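Local coordinates for mutT/nudix family protein (Listeria innocua, PDB 3I9X) that probably acts as a hydrolase of the Nudix family, the chain being the part of a longer protein that carries the Nudix domain, at residues P44-K52 and A142-A152. Numbering follows the deposited sequence.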
ATOM      1  N   PRO A  44      14.627 -17.572 -22.418  1.00 56.73           N
ATOM      2  CA  PRO A  44      14.261 -17.288 -21.015  1.00 54.51           C
ATOM      3  C   PRO A  44      13.053 -16.378 -20.921  1.00 51.68           C
ATOM      4  O   PRO A  44      13.093 -15.236 -21.371  1.00 50.68           O
ATOM      5  CB  PRO A  44      15.501 -16.614 -20.417  1.00 55.16           C
ATOM      6  CG  PRO A  44      16.436 -16.288 -21.596  1.00 56.68           C
ATOM      7  CD  PRO A  44      15.990 -17.118 -22.773  1.00 56.72           C
ATOM      8  N   THR A  45      11.975 -16.903 -20.340  1.00 48.64           N
ATOM      9  CA  THR A  45      10.700 -16.187 -20.309  1.00 45.88           C
ATOM     10  C   THR A  45      10.124 -16.121 -18.876  1.00 43.70           C
ATOM     11  O   THR A  45      10.177 -17.093 -18.105  1.00 42.59           O
ATOM     12  CB  THR A  45       9.689 -16.839 -21.310  1.00 46.53           C
ATOM     13  OG1 THR A  45      10.279 -16.855 -22.618  1.00 49.07           O
ATOM     14  CG2 THR A  45       8.329 -16.073 -21.363  1.00 41.80           C
ATOM     15  N   LEU A  46       9.598 -14.950 -18.548  1.00 41.76           N
ATOM     16  CA  LEU A  46       8.983 -14.685 -17.252  1.00 40.90           C
ATOM     17  C   LEU A  46       7.714 -15.497 -17.189  1.00 39.55           C
ATOM     18  O   LEU A  46       6.903 -15.411 -18.095  1.00 37.63           O
ATOM     19  CB  LEU A  46       8.646 -13.199 -17.128  1.00 40.55           C
ATOM     20  CG  LEU A  46       8.244 -12.757 -15.706  1.00 42.82           C
ATOM     21  CD1 LEU A  46       9.499 -12.719 -14.816  1.00 38.72           C
ATOM     22  CD2 LEU A  46       7.545 -11.390 -15.707  1.00 41.61           C
ATOM     23  N   HIS A  47       7.592 -16.329 -16.160  1.00 39.41           N
ATOM     24  CA  HIS A  47       6.368 -17.099 -15.894  1.00 38.78           C
ATOM     25  C   HIS A  47       5.735 -16.704 -14.568  1.00 38.69           C
ATOM     26  O   HIS A  47       6.445 -16.308 -13.623  1.00 38.70           O
ATOM     27  CB  HIS A  47       6.683 -18.597 -15.822  1.00 39.11           C
ATOM     28  CG  HIS A  47       6.958 -19.238 -17.143  1.00 40.95           C
ATOM     29  ND1 HIS A  47       7.943 -18.790 -18.000  1.00 43.52           N
ATOM     30  CD2 HIS A  47       6.365 -20.294 -17.763  1.00 44.87           C
ATOM     31  CE1 HIS A  47       7.950 -19.552 -19.083  1.00 46.64           C
ATOM     32  NE2 HIS A  47       7.008 -20.475 -18.963  1.00 46.11           N
ATOM     33  N   ILE A  48       4.413 -16.907 -14.460  1.00 36.89           N
ATOM     34  CA  ILE A  48       3.663 -16.637 -13.246  1.00 35.79           C
ATOM     35  C   ILE A  48       2.834 -17.842 -12.779  1.00 35.95           C
ATOM     36  O   ILE A  48       2.242 -18.556 -13.608  1.00 34.40           O
ATOM     37  CB  ILE A  48       2.799 -15.374 -13.426  1.00 35.63           C
ATOM     38  CG1 ILE A  48       2.035 -15.077 -12.167  1.00 34.34           C
ATOM     39  CG2 ILE A  48       1.820 -15.496 -14.645  1.00 37.34           C
ATOM     40  CD1 ILE A  48       1.351 -13.724 -12.142  1.00 32.83           C
ATOM     41  N   LEU A  49       2.827 -18.092 -11.458  1.00 34.39           N
ATOM     42  CA  LEU A  49       1.949 -19.089 -10.855  1.00 34.98           C
ATOM     43  C   LEU A  49       0.545 -18.533 -10.566  1.00 36.13           C
ATOM     44  O   LEU A  49       0.362 -17.541  -9.846  1.00 36.43           O
ATOM     45  CB  LEU A  49       2.502 -19.640  -9.551  1.00 33.67           C
ATOM     46  CG  LEU A  49       1.860 -20.957  -9.116  1.00 36.98           C
ATOM     47  CD1 LEU A  49       2.404 -22.170  -9.912  1.00 37.96           C
ATOM     48  CD2 LEU A  49       2.046 -21.250  -7.581  1.00 39.03           C
ATOM     49  N   LEU A  50      -0.466 -19.221 -11.073  1.00 36.80           N
ATOM     50  CA  LEU A  50      -1.845 -18.808 -10.848  1.00 36.85           C
ATOM     51  C   LEU A  50      -2.697 -19.995 -10.476  1.00 37.30           C
ATOM     52  O   LEU A  50      -2.363 -21.129 -10.812  1.00 37.58           O
ATOM     53  CB  LEU A  50      -2.401 -18.143 -12.074  1.00 36.20           C
ATOM     54  CG  LEU A  50      -1.757 -16.874 -12.566  1.00 36.98           C
ATOM     55  CD1 LEU A  50      -2.358 -16.514 -14.002  1.00 33.52           C
ATOM     56  CD2 LEU A  50      -1.936 -15.749 -11.581  1.00 34.05           C
ATOM     57  N   ILE A  51      -3.790 -19.696  -9.772  1.00 37.15           N
ATOM     58  CA  ILE A  51      -4.635 -20.690  -9.170  1.00 37.73           C
ATOM     59  C   ILE A  51      -6.101 -20.460  -9.623  1.00 38.18           C
ATOM     60  O   ILE A  51      -6.709 -19.387  -9.424  1.00 36.99           O
ATOM     61  CB  ILE A  51      -4.537 -20.624  -7.646  1.00 36.80           C
ATOM     62  CG1 ILE A  51      -3.061 -20.767  -7.178  1.00 38.90           C
ATOM     63  CG2 ILE A  51      -5.439 -21.687  -6.989  1.00 36.50           C
ATOM     64  CD1 ILE A  51      -2.906 -20.737  -5.662  1.00 38.45           C
ATOM     65  N   LYS A  52      -6.679 -21.474 -10.247  1.00 39.25           N
ATOM     66  CA  LYS A  52      -8.060 -21.302 -10.773  1.00 39.62           C
ATOM     67  C   LYS A  52      -9.026 -21.393  -9.612  1.00 38.58           C
ATOM     68  O   LYS A  52      -8.950 -22.321  -8.822  1.00 38.63           O
ATOM     69  CB  LYS A  52      -8.348 -22.364 -11.793  1.00 40.49           C
ATOM     70  CG  LYS A  52      -9.672 -22.251 -12.555  1.00 43.34           C
ATOM     71  CD  LYS A  52      -9.861 -23.520 -13.374  1.00 49.60           C
ATOM     72  CE  LYS A  52     -10.025 -23.237 -14.855  1.00 55.23           C
ATOM     73  NZ  LYS A  52      -9.813 -24.487 -15.640  1.00 57.26           N
ATOM     74  N   ALA A 142      -4.823 -29.556 -12.095  1.00 65.62           N
ATOM     75  CA  ALA A 142      -5.872 -28.955 -12.966  1.00 63.96           C
ATOM     76  C   ALA A 142      -6.222 -27.503 -12.553  1.00 62.09           C
ATOM     77  O   ALA A 142      -6.691 -26.688 -13.361  1.00 61.99           O
ATOM     78  CB  ALA A 142      -7.148 -29.846 -12.942  1.00 64.15           C
ATOM     79  N   GLU A 143      -5.953 -27.238 -11.273  1.00 59.29           N
ATOM     80  CA  GLU A 143      -6.298 -26.060 -10.524  1.00 57.70           C
ATOM     81  C   GLU A 143      -5.133 -25.006 -10.555  1.00 55.16           C
ATOM     82  O   GLU A 143      -5.371 -23.812 -10.411  1.00 53.15           O
ATOM     83  CB  GLU A 143      -6.507 -26.583  -9.091  1.00 58.64           C
ATOM     84  CG  GLU A 143      -7.297 -25.750  -8.122  1.00 62.33           C
ATOM     85  CD  GLU A 143      -7.043 -26.168  -6.636  1.00 65.10           C
ATOM     86  OE1 GLU A 143      -6.805 -25.265  -5.797  1.00 65.46           O
ATOM     87  OE2 GLU A 143      -7.064 -27.395  -6.321  1.00 68.19           O
ATOM     88  N   ILE A 144      -3.885 -25.465 -10.761  1.00 52.54           N
ATOM     89  CA  ILE A 144      -2.684 -24.608 -10.689  1.00 50.10           C
ATOM     90  C   ILE A 144      -1.868 -24.632 -11.952  1.00 48.65           C
ATOM     91  O   ILE A 144      -1.508 -25.690 -12.421  1.00 48.62           O
ATOM     92  CB  ILE A 144      -1.767 -25.070  -9.551  1.00 50.11           C
ATOM     93  CG1 ILE A 144      -2.588 -25.137  -8.256  1.00 49.77           C
ATOM     94  CG2 ILE A 144      -0.541 -24.140  -9.439  1.00 49.22           C
ATOM     95  CD1 ILE A 144      -1.795 -25.439  -7.032  1.00 50.14           C
ATOM     96  N   GLY A 145      -1.542 -23.464 -12.505  1.00 46.74           N
ATOM     97  CA  GLY A 145      -0.697 -23.400 -13.681  1.00 44.73           C
ATOM     98  C   GLY A 145       0.476 -22.433 -13.555  1.00 44.37           C
ATOM     99  O   GLY A 145       0.406 -21.421 -12.852  1.00 41.93           O
ATOM    100  N   LEU A 146       1.563 -22.758 -14.255  1.00 43.37           N
ATOM    101  CA  LEU A 146       2.712 -21.884 -14.361  1.00 43.23           C
ATOM    102  C   LEU A 146       2.730 -21.348 -15.771  1.00 42.98           C
ATOM    103  O   LEU A 146       3.096 -22.078 -16.697  1.00 44.56           O
ATOM    104  CB  LEU A 146       3.970 -22.658 -14.008  1.00 42.06           C
ATOM    105  CG  LEU A 146       5.293 -21.910 -13.908  1.00 43.29           C
ATOM    106  CD1 LEU A 146       5.324 -20.665 -12.895  1.00 37.06           C
ATOM    107  CD2 LEU A 146       6.360 -22.976 -13.541  1.00 41.53           C
ATOM    108  N   PHE A 147       2.312 -20.092 -15.946  1.00 42.53           N
ATOM    109  CA  PHE A 147       2.068 -19.529 -17.279  1.00 42.84           C
ATOM    110  C   PHE A 147       3.148 -18.530 -17.680  1.00 42.86           C
ATOM    111  O   PHE A 147       3.523 -17.670 -16.877  1.00 41.96           O
ATOM    112  CB  PHE A 147       0.706 -18.773 -17.355  1.00 42.19           C
ATOM    113  CG  PHE A 147      -0.510 -19.644 -17.131  1.00 43.95           C
ATOM    114  CD1 PHE A 147      -1.122 -20.304 -18.200  1.00 44.61           C
ATOM    115  CD2 PHE A 147      -1.032 -19.815 -15.861  1.00 43.19           C
ATOM    116  CE1 PHE A 147      -2.232 -21.114 -17.988  1.00 46.46           C
ATOM    117  CE2 PHE A 147      -2.150 -20.602 -15.643  1.00 45.18           C
ATOM    118  CZ  PHE A 147      -2.751 -21.262 -16.705  1.00 46.95           C
ATOM    119  N   PRO A 148       3.547 -18.558 -18.961  1.00 43.03           N
ATOM    120  CA  PRO A 148       4.308 -17.444 -19.493  1.00 43.58           C
ATOM    121  C   PRO A 148       3.466 -16.222 -19.275  1.00 43.83           C
ATOM    122  O   PRO A 148       2.243 -16.332 -19.260  1.00 43.35           O
ATOM    123  CB  PRO A 148       4.445 -17.756 -20.992  1.00 43.17           C
ATOM    124  CG  PRO A 148       4.042 -19.158 -21.173  1.00 44.41           C
ATOM    125  CD  PRO A 148       3.145 -19.522 -20.015  1.00 43.89           C
ATOM    126  N   MET A 149       4.079 -15.076 -19.067  1.00 44.49           N
ATOM    127  CA  MET A 149       3.296 -13.959 -18.557  1.00 45.78           C
ATOM    128  C   MET A 149       2.397 -13.431 -19.648  1.00 46.58           C
ATOM    129  O   MET A 149       1.278 -13.019 -19.370  1.00 45.89           O
ATOM    130  CB  MET A 149       4.159 -12.851 -17.947  1.00 45.58           C
ATOM    131  CG  MET A 149       3.381 -11.588 -17.569  1.00 44.95           C
ATOM    132  SD  MET A 149       2.395 -11.662 -16.052  1.00 39.75           S
ATOM    133  CE  MET A 149       3.763 -11.325 -14.860  1.00 43.73           C
ATOM    134  N   THR A 150       2.841 -13.504 -20.901  1.00 48.40           N
ATOM    135  CA  THR A 150       2.016 -13.012 -22.005  1.00 49.07           C
ATOM    136  C   THR A 150       0.733 -13.850 -22.187  1.00 48.43           C
ATOM    137  O   THR A 150      -0.307 -13.289 -22.461  1.00 49.37           O
ATOM    138  CB  THR A 150       2.807 -12.891 -23.321  1.00 50.11           C
ATOM    139  OG1 THR A 150       3.228 -14.189 -23.749  1.00 52.04           O
ATOM    140  CG2 THR A 150       4.019 -11.962 -23.139  1.00 50.58           C
ATOM    141  N   GLU A 151       0.816 -15.163 -21.993  1.00 48.10           N
ATOM    142  CA  GLU A 151      -0.350 -16.061 -21.950  1.00 47.78           C
ATOM    143  C   GLU A 151      -1.249 -15.809 -20.709  1.00 47.13           C
ATOM    144  O   GLU A 151      -2.495 -15.799 -20.817  1.00 47.09           O
ATOM    145  CB  GLU A 151       0.128 -17.519 -21.967  1.00 48.21           C
ATOM    146  CG  GLU A 151      -0.988 -18.582 -22.118  1.00 52.04           C
ATOM    147  CD  GLU A 151      -0.491 -20.038 -22.069  1.00 54.43           C
ATOM    148  OE1 GLU A 151      -1.316 -20.948 -21.725  1.00 55.38           O
ATOM    149  OE2 GLU A 151       0.706 -20.270 -22.383  1.00 56.59           O
ATOM    150  N   ALA A 152      -0.622 -15.584 -19.551  1.00 44.52           N
ATOM    151  CA  ALA A 152      -1.369 -15.298 -18.320  1.00 43.92           C
ATOM    152  C   ALA A 152      -2.219 -14.057 -18.487  1.00 43.22           C
ATOM    153  O   ALA A 152      -3.353 -14.006 -18.012  1.00 42.72           O
ATOM    154  CB  ALA A 152      -0.451 -15.168 -17.117  1.00 41.47           C
TER
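Ile48 and Leu50 pair with Phe147 and Gly145 where strand 44-52 runs antiparallel to strand 144-148, within the mixed beta-sheet of the Nudix fold. Strand 144-148 leads straight into helix 149-152, with Pro148 at the N-cap.

Four backbone hydrogen bonds join the strands. Ile48 and Phe147 exchange two, with Ile48 N to Phe147 O at 2.7 Å. Leu50 and Gly145 exchange two more. At the far end Lys52 N gives a further, nearly straight bond to Glu143 O (2.7 Å, 175° at the hydrogen), in the residue just before strand 144-148. Past the proline, Met149 N at the start of the helix reaches Leu46 O through a weak, bent bond.

The His47 ring packs against Pro148. Pro148 CA sits over the centre of one imidazole face, 3.9 Å from the ring centroid, in a CH-pi contact. Within its own strand, His47 ND1 donates to Thr45 O at 2.8 Å. That oxygen lies close to the ring plane, and the bond limits ring rotation. Leu146 CD1 packs against His47 CB.

Apolar side chains line both sheet faces. On the one with Leu49, Ile144 and Leu146, Leu49 CD1 meets Ile144 CG2 at 3.6 Å, and Leu146 also touches helix 129-137. On the other, Leu50 CD1 approaches Phe147 CD2 obliquely to the ring, and Trp69 meets the Phe147 ring edge-to-face. Helix 161-177 packs here too, with Leu165 on Ile48 and Ala152, and Phe169 on Leu46 and Met149. Met149 bends at chi2 (77°) and chi3, which brings CE alongside Leu46 CD2. Ile48 has CG1 anti to its backbone N (chi1 -179°), leaving CG2 to press on Ala152 CB at a tight 3.4 Å.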